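Local coordinates for protein aldose-aldose oxidoreductase (PDB 5A04) that probably transfers hydride from one aldose sugar to another through a bound NADP(H) cofactor, oxidising the first and reducing the second, at residues L7-L12 and E30-A35; K126-Y131 and P310-D315; Q136-E141 and Q268-R273; E201-N206 and Q228-S233. One frame throughout, in Å; residues are numbered along the deposited sequence.

Overall arrangement
Contacts 1 and 2 both lie on the parallel sheet of the Rossmann domain, with centres 16 Å apart: contact 1 pairs two of its strands, and contact 2 joins its edge strand 127-129 to the second domain. Contacts 3 and 4 belong to the mixed sheet of that second domain, their centres 25 Å apart, and are nested in sequence within the loop that contact 2 closes. Contacts 1 and 4 are the most distant pair, about 38 Å between centres. Contact 2 is nearest the ligands, since Gly130 touches NADPH and the Tyr131 side chain is about 8 Å from glucose. Gln270 of contact 3 is equally close to the sugar, whereas contact 4 lies at the subunit interface.

Contact 1: L7-L12 and E30-A35; sequences LGYAIL and EHSRLA
Tyr9 lays the CD1-CE1 side of its ring beside Ser32, with CE1 3.7 Å from Ser32 CB. The two residues belong to strands 7-12 and 32-35, parallel neighbours in the Rossmann fold joined by helix 16-22 in a beta-alpha-beta crossover, the unit whose glycine-rich turn meets the dinucleotide in this family. The axes of the segments differ in direction by 46°, a marked twist. Leu7 and Tyr9 supply both N and O to the pairing. Leu7 N donates to His31 O at 2.9 Å, coming from above the carbonyl plane, and Leu7 O receives Arg33 N. The straightest bond runs from Tyr9 N to Arg33 O, 2.8 Å with 173° at the hydrogen and nearly along the C=O axis; Tyr9 O then accepts from Ala35 N. Gly8, between them, turns its backbone to Asp75 and Ile76 on the other flank.

Tyr9 and Ser32 direct their side chains to one face of the sheet, where helix 292-306 covers them: Tyr9 OH bonds to Leu297 O, and Ser32 OG to Asp298 OD1. Ala35 turns its CB in toward strand 7-12, 3.8 Å from Gly8 CA, so a beta carbon on this glycine would collide with it. Arg33 places CG between its own N and carbonyl carbon (chi1 64°), which brings that methylene to 3.7 Å from Leu7 O. Nearer the cofactor, Leu34 and Ile11 cross at about a right angle, Leu34 CD1 reaching 3.5 Å from Ile11 CG1 and lying beside Tyr9 O.

Contact 2: K126-Y131 and P310-D315; sequences KLMIGY and PIVGGD
Met128 carries much of the apolar contact, running fully extended past Pro310 and Val312. With CG anti to the backbone N (chi1 -180°), its chain crosses both at a slant: CG is 3.9 Å from Pro310 CB, and the terminal CE reaches 3.7 Å from Val312 CG2. An alanine at this position is likely to open a gap beside Pro310 and Val312, and to strip the covering from His299 and Leu300 of helix 292-306. The other methyl of Val312, CG1, meets Tyr131, whose CB is 4.0 Å from it and whose ring edge is turned to Val312 CB. Leu127 CD2 covers Gly314 CA so closely that a beta carbon on this glycine would clash.

Among polar links, Ile129 N donates to Val312 O at 3.0 Å in a nearly straight bond (166°). Leu127 O meets Gly314 N only weakly, but a water strengthens the join, donating to Leu127 O at 2.7 Å and accepting from Gly314 N at 3.0 Å.

Gly313 is the N-cap of helix 314-333, so the edge strand of the Rossmann sheet meets the start of a helix from the C-terminal domain. This is a domain junction, followed directly by the inverse gamma turn at Gly130, which touches NADPH.

Contact 3: Q136-E141 and Q268-R273; sequences QAHNIE and QGQAMR
The backbones stay well apart, His138 and Met272 having the nearest CA atoms at 6.7 Å, and no direct hydrogen bond crosses between them. Residues 136-141 form the capped first turn of helix 137-147; residues 268-273 lead into strand 272-275 of the mixed sheet in the C-terminal domain. Gln136 is the N-cap: its OE1 receives Asn139 N at 3.1 Å and Asn139 ND2 from opposite faces of the amide plane. Asn139 OD1 bonds to Tyr250 OH, holding that amide at both ends. Gln136 NE2 donates to His138 ND1 at 3.0 Å (167°), which fixes the turn of the imidazole.

The Gln270 amide stacks on that of Gln136, the planes 8° apart and Gln136 NE2 3.4 Å from Gln270 CD, while its CB sits over the face of His138 in a CH-pi contact 3.5 Å from the ring centroid. A water bridges Gln136 NE2 and Gln270 OE1, and Gln270 NE2 is taken by Ser266 O and Ala264 O. Met272 comes in at the edge of the imidazole with CB, then passes SD 4.0 Å from Glu141 CG. A bend at chi3 (-72°) brings its CE methyl to 3.1 Å from His138 O, a tight approach.

Contact 4: E201-N206 and Q228-S233; sequences EPVAVN and QLLFPS
An antiparallel ladder with a classic beta bulge joins strands 204-206 and 228-230 in the mixed sheet of the C-terminal domain. Val203 and Ala204 together face Leu230, whose O receives Val203 N at 2.8 Å and, weakly, Ala204 N. Beyond the bulge, Leu230 N donates to Ala204 O, and Asn206 and Gln228 form a regular hydrogen-bonded pair with bonds in both directions between their backbones.

One face of the ladder packs on helices 182-198 and 314-333. There Leu229 CD2 lies 3.8 Å from Val205 CG2 and also meets Pro202 CB. Pro202 and Phe231 run side by side, with Pro202 CB over a face of the phenyl ring and Pro202 CD 3.8 Å from Phe231 CE2. Beside the bulge, at the end of the ladder, Val203 CG1 touches Pro232 CG at 3.7 Å.

The other face meets the second subunit: Leu230 packs on Val208 of that chain, and Gln228 NE2 bonds to Asn226 O there as well as to Asn238 OD1 of its own. Asn206 ND2 donates to Gln228 OE1 at 3.0 Å and 172°, and Asn206 OD1 is hydrogen-bonded with Thr336 OG1. A leucine in place of Asn206 would probably leave both Gln228 OE1 and Thr336 OG1 without their present mate. The Asn206 and Gln228 amides are nearly coplanar, 21° apart, with Gln228 OE1 in the plane of the Asn206 amide.

Contact 1: L7-L12 and E30-A35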
loop_
_atom_site.group_PDB
_atom_site.type_symbol
_atom_site.label_atom_id
_atom_site.label_comp_id
_atom_site.label_asym_id
_atom_site.label_seq_id
_atom_site.Cartn_x
_atom_site.Cartn_y
_atom_site.Cartn_z
ATOM N N LEU A 7 -33.657 -21.480 -10.841
ATOM C CA LEU A 7 -32.787 -22.558 -11.287
ATOM C C LEU A 7 -32.249 -23.300 -10.076
ATOM O O LEU A 7 -32.030 -22.696 -9.031
ATOM C CB LEU A 7 -31.646 -22.019 -12.145
ATOM C CG LEU A 7 -32.127 -21.384 -13.450
ATOM C CD1 LEU A 7 -30.954 -21.211 -14.387
ATOM C CD2 LEU A 7 -33.222 -22.232 -14.102
ATOM N N GLY A 8 -32.029 -24.605 -10.218
ATOM C CA GLY A 8 -31.622 -25.427 -9.090
ATOM C C GLY A 8 -30.113 -25.582 -8.956
ATOM O O GLY A 8 -29.435 -25.959 -9.902
ATOM N N TYR A 9 -29.595 -25.285 -7.767
ATOM C CA TYR A 9 -28.174 -25.464 -7.460
ATOM C C TYR A 9 -27.878 -26.791 -6.766
ATOM O O TYR A 9 -28.566 -27.165 -5.811
ATOM C CB TYR A 9 -27.685 -24.332 -6.545
ATOM C CG TYR A 9 -27.228 -23.079 -7.235
ATOM C CD1 TYR A 9 -28.139 -22.156 -7.752
ATOM C CD2 TYR A 9 -25.873 -22.786 -7.316
ATOM C CE1 TYR A 9 -27.699 -20.997 -8.380
ATOM C CE2 TYR A 9 -25.422 -21.644 -7.929
ATOM C CZ TYR A 9 -26.323 -20.746 -8.457
ATOM O OH TYR A 9 -25.841 -19.601 -9.063
ATOM N N ALA A 10 -26.842 -27.488 -7.231
ATOM C CA ALA A 10 -26.197 -28.516 -6.439
ATOM C C ALA A 10 -24.960 -27.897 -5.793
ATOM O O ALA A 10 -24.113 -27.350 -6.489
ATOM C CB ALA A 10 -25.808 -29.732 -7.315
ATOM N N ILE A 11 -24.874 -27.945 -4.468
ATOM C CA ILE A 11 -23.691 -27.447 -3.769
ATOM C C ILE A 11 -22.723 -28.611 -3.564
ATOM O O ILE A 11 -23.086 -29.652 -3.001
ATOM C CB ILE A 11 -24.056 -26.794 -2.414
ATOM C CG1 ILE A 11 -25.071 -25.660 -2.624
ATOM C CG2 ILE A 11 -22.802 -26.259 -1.718
ATOM C CD1 ILE A 11 -24.604 -24.549 -3.563
ATOM N N LEU A 12 -21.495 -28.448 -4.055
ATOM C CA LEU A 12 -20.526 -29.533 -4.045
ATOM C C LEU A 12 -19.337 -29.147 -3.169
ATOM O O LEU A 12 -18.637 -28.178 -3.458
ATOM C CB LEU A 12 -20.085 -29.857 -5.485
ATOM C CG LEU A 12 -19.226 -31.111 -5.697
ATOM C CD1 LEU A 12 -19.372 -31.589 -7.152
ATOM C CD2 LEU A 12 -17.764 -30.833 -5.395
ATOM N N GLU A 30 -33.969 -14.717 -5.729
ATOM C CA GLU A 30 -35.216 -14.633 -6.482
ATOM C C GLU A 30 -35.263 -15.580 -7.664
ATOM O O GLU A 30 -36.339 -15.848 -8.195
ATOM C CB GLU A 30 -35.438 -13.216 -6.997
ATOM C CG GLU A 30 -35.596 -12.186 -5.917
ATOM C CD GLU A 30 -35.640 -10.790 -6.492
ATOM O OE1 GLU A 30 -34.620 -10.356 -7.065
ATOM O OE2 GLU A 30 -36.700 -10.139 -6.383
ATOM N N HIS A 31 -34.101 -16.073 -8.090
ATOM C CA HIS A 31 -34.039 -16.898 -9.297
ATOM C C HIS A 31 -33.219 -18.158 -9.109
ATOM O O HIS A 31 -32.852 -18.813 -10.087
ATOM C CB HIS A 31 -33.473 -16.083 -10.460
ATOM C CG HIS A 31 -34.325 -14.912 -10.820
ATOM N ND1 HIS A 31 -35.576 -15.053 -11.385
ATOM C CD2 HIS A 31 -34.129 -13.583 -10.658
ATOM C CE1 HIS A 31 -36.108 -13.857 -11.566
ATOM N NE2 HIS A 31 -35.251 -12.950 -11.134
ATOM N N SER A 32 -32.952 -18.495 -7.850
ATOM C CA SER A 32 -32.124 -19.645 -7.506
ATOM C C SER A 32 -32.719 -20.404 -6.342
ATOM O O SER A 32 -33.284 -19.802 -5.437
ATOM C CB SER A 32 -30.703 -19.197 -7.142
ATOM O OG SER A 32 -30.239 -18.264 -8.099
ATOM N N ARG A 33 -32.575 -21.722 -6.355
ATOM C CA ARG A 33 -32.976 -22.534 -5.213
ATOM C C ARG A 33 -31.973 -23.648 -4.984
ATOM O O ARG A 33 -31.303 -24.107 -5.912
ATOM C CB ARG A 33 -34.383 -23.117 -5.415
ATOM C CG ARG A 33 -34.489 -24.099 -6.589
ATOM C CD ARG A 33 -35.901 -24.683 -6.704
ATOM N NE ARG A 33 -36.291 -25.373 -5.479
ATOM C CZ ARG A 33 -36.044 -26.655 -5.225
ATOM N NH1 ARG A 33 -35.402 -27.404 -6.115
ATOM N NH2 ARG A 33 -36.438 -27.194 -4.075
ATOM N N LEU A 34 -31.864 -24.073 -3.736
ATOM C CA LEU A 34 -31.016 -25.194 -3.389
ATOM C C LEU A 34 -31.729 -26.498 -3.767
ATOM O O LEU A 34 -32.820 -26.775 -3.270
ATOM C CB LEU A 34 -30.689 -25.142 -1.895
ATOM C CG LEU A 34 -29.819 -26.283 -1.383
ATOM C CD1 LEU A 34 -28.493 -26.278 -2.135
ATOM C CD2 LEU A 34 -29.610 -26.142 0.119
ATOM N N ALA A 35 -31.119 -27.291 -4.645
ATOM C CA ALA A 35 -31.788 -28.473 -5.193
ATOM C C ALA A 35 -31.094 -29.785 -4.838
ATOM O O ALA A 35 -31.734 -30.839 -4.787
ATOM C CB ALA A 35 -31.914 -28.344 -6.711
#

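Contact 2: K126-Y131 and P310-D315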
loop_
_atom_site.group_PDB
_atom_site.type_symbol
_atom_site.label_atom_id
_atom_site.label_comp_id
_atom_site.label_asym_id
_atom_site.label_seq_id
_atom_site.Cartn_x
_atom_site.Cartn_y
_atom_site.Cartn_z
ATOM N N LYS A 126 -22.700 -22.569 -19.146
ATOM C CA LYS A 126 -22.041 -21.365 -18.667
ATOM C C LYS A 126 -21.134 -21.652 -17.479
ATOM O O LYS A 126 -21.350 -22.610 -16.724
ATOM C CB LYS A 126 -23.087 -20.311 -18.306
ATOM C CG LYS A 126 -23.822 -19.810 -19.537
ATOM C CD LYS A 126 -24.826 -18.721 -19.206
ATOM C CE LYS A 126 -25.690 -18.414 -20.427
ATOM N NZ LYS A 126 -24.854 -18.002 -21.587
ATOM N N LEU A 127 -20.116 -20.814 -17.333
ATOM C CA LEU A 127 -19.127 -20.937 -16.265
ATOM C C LEU A 127 -18.929 -19.578 -15.617
ATOM O O LEU A 127 -18.656 -18.592 -16.304
ATOM C CB LEU A 127 -17.797 -21.462 -16.819
ATOM C CG LEU A 127 -16.577 -21.535 -15.895
ATOM C CD1 LEU A 127 -16.841 -22.413 -14.657
ATOM C CD2 LEU A 127 -15.365 -22.059 -16.705
ATOM N N MET A 128 -19.088 -19.520 -14.301
ATOM C CA MET A 128 -18.916 -18.279 -13.569
ATOM C C MET A 128 -18.021 -18.532 -12.366
ATOM O O MET A 128 -18.114 -19.586 -11.736
ATOM C CB MET A 128 -20.275 -17.727 -13.120
ATOM C CG MET A 128 -20.167 -16.428 -12.356
ATOM S SD MET A 128 -21.819 -15.850 -11.891
ATOM C CE MET A 128 -21.415 -14.685 -10.592
ATOM N N ILE A 129 -17.136 -17.582 -12.069
ATOM C CA ILE A 129 -16.257 -17.676 -10.909
ATOM C C ILE A 129 -16.824 -16.823 -9.766
ATOM O O ILE A 129 -17.385 -15.751 -9.998
ATOM C CB ILE A 129 -14.822 -17.220 -11.259
ATOM C CG1 ILE A 129 -14.345 -17.937 -12.529
ATOM C CG2 ILE A 129 -13.863 -17.427 -10.075
ATOM C CD1 ILE A 129 -14.351 -19.465 -12.446
ATOM N N GLY A 130 -16.652 -17.295 -8.541
ATOM C CA GLY A 130 -17.297 -16.683 -7.390
ATOM C C GLY A 130 -16.644 -15.409 -6.884
ATOM O O GLY A 130 -16.244 -15.334 -5.720
ATOM N N TYR A 131 -16.552 -14.398 -7.741
ATOM C CA TYR A 131 -16.047 -13.095 -7.308
ATOM C C TYR A 131 -17.192 -12.235 -6.762
ATOM O O TYR A 131 -17.650 -11.287 -7.405
ATOM C CB TYR A 131 -15.328 -12.382 -8.461
ATOM C CG TYR A 131 -14.012 -13.039 -8.891
ATOM C CD1 TYR A 131 -12.935 -13.137 -8.012
ATOM C CD2 TYR A 131 -13.845 -13.526 -10.183
ATOM C CE1 TYR A 131 -11.722 -13.725 -8.410
ATOM C CE2 TYR A 131 -12.630 -14.106 -10.588
ATOM C CZ TYR A 131 -11.586 -14.193 -9.695
ATOM O OH TYR A 131 -10.395 -14.751 -10.090
ATOM N N PRO A 310 -21.917 -14.245 -17.927
ATOM C CA PRO A 310 -21.648 -13.706 -16.587
ATOM C C PRO A 310 -20.613 -12.589 -16.618
ATOM O O PRO A 310 -19.685 -12.635 -17.429
ATOM C CB PRO A 310 -21.113 -14.915 -15.814
ATOM C CG PRO A 310 -21.658 -16.108 -16.537
ATOM C CD PRO A 310 -21.718 -15.702 -17.998
ATOM N N ILE A 311 -20.749 -11.605 -15.738
ATOM C CA ILE A 311 -19.791 -10.520 -15.720
ATOM C C ILE A 311 -18.446 -10.984 -15.160
ATOM O O ILE A 311 -17.430 -10.345 -15.397
ATOM C CB ILE A 311 -20.291 -9.324 -14.907
ATOM C CG1 ILE A 311 -20.478 -9.707 -13.440
ATOM C CG2 ILE A 311 -21.586 -8.781 -15.508
ATOM C CD1 ILE A 311 -20.732 -8.506 -12.543
ATOM N N VAL A 312 -18.448 -12.091 -14.422
ATOM C CA VAL A 312 -17.206 -12.702 -13.961
ATOM C C VAL A 312 -17.167 -14.158 -14.438
ATOM O O VAL A 312 -17.378 -15.104 -13.673
ATOM C CB VAL A 312 -17.039 -12.609 -12.419
ATOM C CG1 VAL A 312 -16.676 -11.174 -12.016
ATOM C CG2 VAL A 312 -18.298 -13.061 -11.682
ATOM N N GLY A 313 -16.904 -14.326 -15.728
ATOM C CA GLY A 313 -16.888 -15.650 -16.327
ATOM C C GLY A 313 -15.554 -16.348 -16.147
ATOM O O GLY A 313 -14.648 -15.824 -15.498
ATOM N N GLY A 314 -15.425 -17.544 -16.713
ATOM C CA GLY A 314 -14.158 -18.261 -16.650
ATOM C C GLY A 314 -12.985 -17.425 -17.137
ATOM O O GLY A 314 -11.861 -17.572 -16.648
ATOM N N ASP A 315 -13.229 -16.537 -18.094
ATOM C CA ASP A 315 -12.155 -15.681 -18.604
ATOM C C ASP A 315 -11.604 -14.730 -17.534
ATOM O O ASP A 315 -10.409 -14.427 -17.532
ATOM C CB ASP A 315 -12.641 -14.883 -19.809
ATOM C CG ASP A 315 -13.812 -13.988 -19.471
ATOM O OD1 ASP A 315 -14.904 -14.523 -19.151
ATOM O OD2 ASP A 315 -13.638 -12.749 -19.514
HETATM O O HOH W 1 -17.636 -17.892 -18.660
#

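Contact 3: Q136-E141 and Q268-R273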
loop_
_atom_site.group_PDB
_atom_site.type_symbol
_atom_site.label_atom_id
_atom_site.label_comp_id
_atom_site.label_asym_id
_atom_site.label_seq_id
_atom_site.Cartn_x
_atom_site.Cartn_y
_atom_site.Cartn_z
ATOM N N GLN A 136 -21.231 -6.494 -4.463
ATOM C CA GLN A 136 -21.260 -5.917 -3.119
ATOM C C GLN A 136 -21.385 -4.399 -3.244
ATOM O O GLN A 136 -20.725 -3.785 -4.081
ATOM C CB GLN A 136 -20.005 -6.338 -2.348
ATOM C CG GLN A 136 -20.053 -6.135 -0.846
ATOM C CD GLN A 136 -19.900 -4.683 -0.456
ATOM O OE1 GLN A 136 -19.177 -3.933 -1.109
ATOM N NE2 GLN A 136 -20.579 -4.275 0.623
ATOM N N ALA A 137 -22.265 -3.802 -2.435
ATOM C CA ALA A 137 -22.717 -2.421 -2.658
ATOM C C ALA A 137 -21.590 -1.390 -2.704
ATOM O O ALA A 137 -21.563 -0.523 -3.588
ATOM C CB ALA A 137 -23.727 -2.023 -1.568
ATOM N N HIS A 138 -20.666 -1.482 -1.758
ATOM C CA HIS A 138 -19.579 -0.499 -1.694
ATOM C C HIS A 138 -18.619 -0.661 -2.863
ATOM O O HIS A 138 -18.154 0.327 -3.432
ATOM C CB HIS A 138 -18.820 -0.607 -0.370
ATOM C CG HIS A 138 -19.686 -0.406 0.841
ATOM N ND1 HIS A 138 -20.658 -1.308 1.216
ATOM C CD2 HIS A 138 -19.716 0.586 1.766
ATOM C CE1 HIS A 138 -21.258 -0.877 2.313
ATOM N NE2 HIS A 138 -20.706 0.271 2.669
ATOM N N ASN A 139 -18.315 -1.902 -3.223
ATOM C CA ASN A 139 -17.443 -2.146 -4.376
ATOM C C ASN A 139 -18.057 -1.611 -5.663
ATOM O O ASN A 139 -17.385 -0.968 -6.471
ATOM C CB ASN A 139 -17.137 -3.645 -4.504
ATOM C CG ASN A 139 -16.091 -4.102 -3.520
ATOM O OD1 ASN A 139 -14.901 -4.140 -3.844
ATOM N ND2 ASN A 139 -16.513 -4.425 -2.299
ATOM N N ILE A 140 -19.346 -1.863 -5.853
ATOM C CA ILE A 140 -20.049 -1.352 -7.019
ATOM C C ILE A 140 -19.980 0.179 -7.066
ATOM O O ILE A 140 -19.712 0.761 -8.116
ATOM C CB ILE A 140 -21.505 -1.838 -7.022
ATOM C CG1 ILE A 140 -21.530 -3.347 -7.299
ATOM C CG2 ILE A 140 -22.320 -1.105 -8.071
ATOM C CD1 ILE A 140 -22.888 -3.974 -7.118
ATOM N N GLU A 141 -20.167 0.818 -5.913
ATOM C CA GLU A 141 -20.072 2.278 -5.811
ATOM C C GLU A 141 -18.675 2.804 -6.189
ATOM O O GLU A 141 -18.561 3.791 -6.916
ATOM C CB GLU A 141 -20.437 2.730 -4.396
ATOM C CG GLU A 141 -20.559 4.248 -4.239
ATOM C CD GLU A 141 -21.936 4.797 -4.615
ATOM O OE1 GLU A 141 -22.882 4.013 -4.835
ATOM O OE2 GLU A 141 -22.071 6.038 -4.691
ATOM N N GLN A 268 -19.265 -8.963 5.488
ATOM C CA GLN A 268 -20.070 -7.805 5.834
ATOM C C GLN A 268 -19.181 -6.738 6.468
ATOM O O GLN A 268 -17.986 -6.955 6.684
ATOM C CB GLN A 268 -21.193 -8.198 6.802
ATOM C CG GLN A 268 -20.695 -8.967 8.022
ATOM C CD GLN A 268 -21.832 -9.478 8.905
ATOM O OE1 GLN A 268 -23.009 -9.212 8.646
ATOM N NE2 GLN A 268 -21.480 -10.217 9.949
ATOM N N GLY A 269 -19.765 -5.590 6.768
ATOM C CA GLY A 269 -19.063 -4.578 7.545
ATOM C C GLY A 269 -18.289 -3.544 6.747
ATOM O O GLY A 269 -17.603 -2.697 7.335
ATOM N N GLN A 270 -18.411 -3.597 5.421
ATOM C CA GLN A 270 -17.789 -2.599 4.535
ATOM C C GLN A 270 -18.031 -1.158 4.994
ATOM O O GLN A 270 -19.144 -0.794 5.385
ATOM C CB GLN A 270 -18.312 -2.748 3.103
ATOM C CG GLN A 270 -17.558 -3.768 2.245
ATOM C CD GLN A 270 -17.968 -5.209 2.508
ATOM O OE1 GLN A 270 -18.760 -5.502 3.415
ATOM N NE2 GLN A 270 -17.441 -6.122 1.696
ATOM N N ALA A 271 -16.978 -0.347 4.949
ATOM C CA ALA A 271 -17.081 1.085 5.229
ATOM C C ALA A 271 -16.281 1.838 4.180
ATOM O O ALA A 271 -15.112 1.539 3.970
ATOM C CB ALA A 271 -16.571 1.409 6.635
ATOM N N MET A 272 -16.911 2.813 3.531
ATOM C CA MET A 272 -16.253 3.586 2.475
ATOM C C MET A 272 -16.016 5.038 2.896
ATOM O O MET A 272 -16.863 5.657 3.536
ATOM C CB MET A 272 -17.082 3.530 1.186
ATOM C CG MET A 272 -16.706 4.579 0.130
ATOM S SD MET A 272 -17.698 4.420 -1.388
ATOM C CE MET A 272 -17.019 2.934 -2.082
ATOM N N ARG A 273 -14.844 5.566 2.556
ATOM C CA ARG A 273 -14.531 6.975 2.787
ATOM C C ARG A 273 -14.039 7.553 1.465
ATOM O O ARG A 273 -13.352 6.864 0.707
ATOM C CB ARG A 273 -13.474 7.103 3.892
ATOM C CG ARG A 273 -13.088 8.515 4.283
ATOM C CD ARG A 273 -12.229 8.483 5.548
ATOM N NE ARG A 273 -10.909 7.892 5.316
ATOM C CZ ARG A 273 -9.762 8.490 5.625
ATOM N NH1 ARG A 273 -9.769 9.699 6.177
ATOM N NH2 ARG A 273 -8.605 7.885 5.380
HETATM O O HOH W 2 -21.478 -6.202 2.742
#

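Contact 4: E201-N206 and Q228-S233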
loop_
_atom_site.group_PDB
_atom_site.type_symbol
_atom_site.label_atom_id
_atom_site.label_comp_id
_atom_site.label_asym_id
_atom_site.label_seq_id
_atom_site.Cartn_x
_atom_site.Cartn_y
_atom_site.Cartn_z
ATOM N N GLU A 201 -5.972 -4.527 -17.745
ATOM C CA GLU A 201 -5.128 -5.689 -17.472
ATOM C C GLU A 201 -3.672 -5.255 -17.411
ATOM O O GLU A 201 -3.236 -4.450 -18.231
ATOM C CB GLU A 201 -5.317 -6.765 -18.552
ATOM C CG GLU A 201 -6.768 -7.161 -18.759
ATOM C CD GLU A 201 -7.354 -7.864 -17.550
ATOM O OE1 GLU A 201 -6.578 -8.508 -16.808
ATOM O OE2 GLU A 201 -8.585 -7.795 -17.357
ATOM N N PRO A 202 -2.907 -5.798 -16.450
ATOM C CA PRO A 202 -1.544 -5.289 -16.246
ATOM C C PRO A 202 -0.595 -5.662 -17.378
ATOM O O PRO A 202 -0.792 -6.686 -18.041
ATOM C CB PRO A 202 -1.108 -5.940 -14.929
ATOM C CG PRO A 202 -2.007 -7.120 -14.756
ATOM C CD PRO A 202 -3.293 -6.821 -15.461
ATOM N N VAL A 203 0.408 -4.822 -17.605
ATOM C CA VAL A 203 1.409 -5.124 -18.628
ATOM C C VAL A 203 2.777 -5.375 -18.012
ATOM O O VAL A 203 3.710 -5.776 -18.708
ATOM C CB VAL A 203 1.524 -3.998 -19.671
ATOM C CG1 VAL A 203 0.278 -3.977 -20.554
ATOM C CG2 VAL A 203 1.761 -2.655 -18.997
ATOM N N ALA A 204 2.910 -5.140 -16.711
ATOM C CA ALA A 204 4.179 -5.413 -16.046
ATOM C C ALA A 204 3.935 -5.692 -14.579
ATOM O O ALA A 204 3.015 -5.125 -13.981
ATOM C CB ALA A 204 5.152 -4.245 -16.222
ATOM N N VAL A 205 4.759 -6.568 -14.016
ATOM C CA VAL A 205 4.573 -7.071 -12.663
ATOM C C VAL A 205 5.909 -7.164 -11.932
ATOM O O VAL A 205 6.864 -7.731 -12.472
ATOM C CB VAL A 205 3.936 -8.479 -12.686
ATOM C CG1 VAL A 205 3.798 -9.025 -11.269
ATOM C CG2 VAL A 205 2.592 -8.451 -13.410
ATOM N N ASN A 206 5.969 -6.608 -10.722
ATOM C CA ASN A 206 7.056 -6.858 -9.760
ATOM C C ASN A 206 6.505 -7.615 -8.575
ATOM O O ASN A 206 5.322 -7.482 -8.263
ATOM C CB ASN A 206 7.673 -5.557 -9.210
ATOM C CG ASN A 206 8.689 -4.933 -10.126
ATOM O OD1 ASN A 206 9.307 -5.606 -10.956
ATOM N ND2 ASN A 206 8.894 -3.626 -9.960
ATOM N N GLN A 228 3.565 -5.402 -7.463
ATOM C CA GLN A 228 3.273 -4.138 -8.118
ATOM C C GLN A 228 2.755 -4.440 -9.507
ATOM O O GLN A 228 3.274 -5.343 -10.162
ATOM C CB GLN A 228 4.525 -3.272 -8.240
ATOM C CG GLN A 228 5.230 -3.012 -6.930
ATOM C CD GLN A 228 6.348 -2.019 -7.104
ATOM O OE1 GLN A 228 7.367 -2.321 -7.741
ATOM N NE2 GLN A 228 6.166 -0.809 -6.554
ATOM N N LEU A 229 1.757 -3.682 -9.949
ATOM C CA LEU A 229 1.228 -3.799 -11.304
ATOM C C LEU A 229 1.306 -2.466 -12.021
ATOM O O LEU A 229 1.019 -1.419 -11.435
ATOM C CB LEU A 229 -0.234 -4.273 -11.285
ATOM C CG LEU A 229 -0.557 -5.544 -10.493
ATOM C CD1 LEU A 229 -2.064 -5.762 -10.420
ATOM C CD2 LEU A 229 0.122 -6.754 -11.110
ATOM N N LEU A 230 1.674 -2.510 -13.298
ATOM C CA LEU A 230 1.563 -1.338 -14.165
ATOM C C LEU A 230 0.542 -1.639 -15.253
ATOM O O LEU A 230 0.529 -2.749 -15.787
ATOM C CB LEU A 230 2.921 -0.991 -14.782
ATOM C CG LEU A 230 2.975 0.181 -15.764
ATOM C CD1 LEU A 230 2.688 1.519 -15.079
ATOM C CD2 LEU A 230 4.356 0.208 -16.440
ATOM N N PHE A 231 -0.309 -0.663 -15.570
ATOM C CA PHE A 231 -1.362 -0.839 -16.570
ATOM C C PHE A 231 -1.102 0.052 -17.800
ATOM O O PHE A 231 -0.365 1.033 -17.698
ATOM C CB PHE A 231 -2.726 -0.509 -15.954
ATOM C CG PHE A 231 -3.131 -1.435 -14.828
ATOM C CD1 PHE A 231 -2.768 -1.166 -13.522
ATOM C CD2 PHE A 231 -3.878 -2.570 -15.090
ATOM C CE1 PHE A 231 -3.152 -2.025 -12.483
ATOM C CE2 PHE A 231 -4.266 -3.437 -14.068
ATOM C CZ PHE A 231 -3.900 -3.158 -12.760
ATOM N N PRO A 232 -1.719 -0.270 -18.954
ATOM C CA PRO A 232 -1.437 0.510 -20.176
ATOM C C PRO A 232 -1.700 2.009 -20.048
ATOM O O PRO A 232 -0.981 2.808 -20.648
ATOM C CB PRO A 232 -2.385 -0.116 -21.210
ATOM C CG PRO A 232 -2.506 -1.538 -20.757
ATOM C CD PRO A 232 -2.569 -1.440 -19.247
ATOM N N SER A 233 -2.705 2.391 -19.265
ATOM C CA SER A 233 -3.046 3.797 -19.102
ATOM C C SER A 233 -2.005 4.563 -18.299
ATOM O O SER A 233 -2.033 5.799 -18.241
ATOM C CB SER A 233 -4.395 3.935 -18.398
ATOM O OG SER A 233 -4.246 3.554 -17.041
#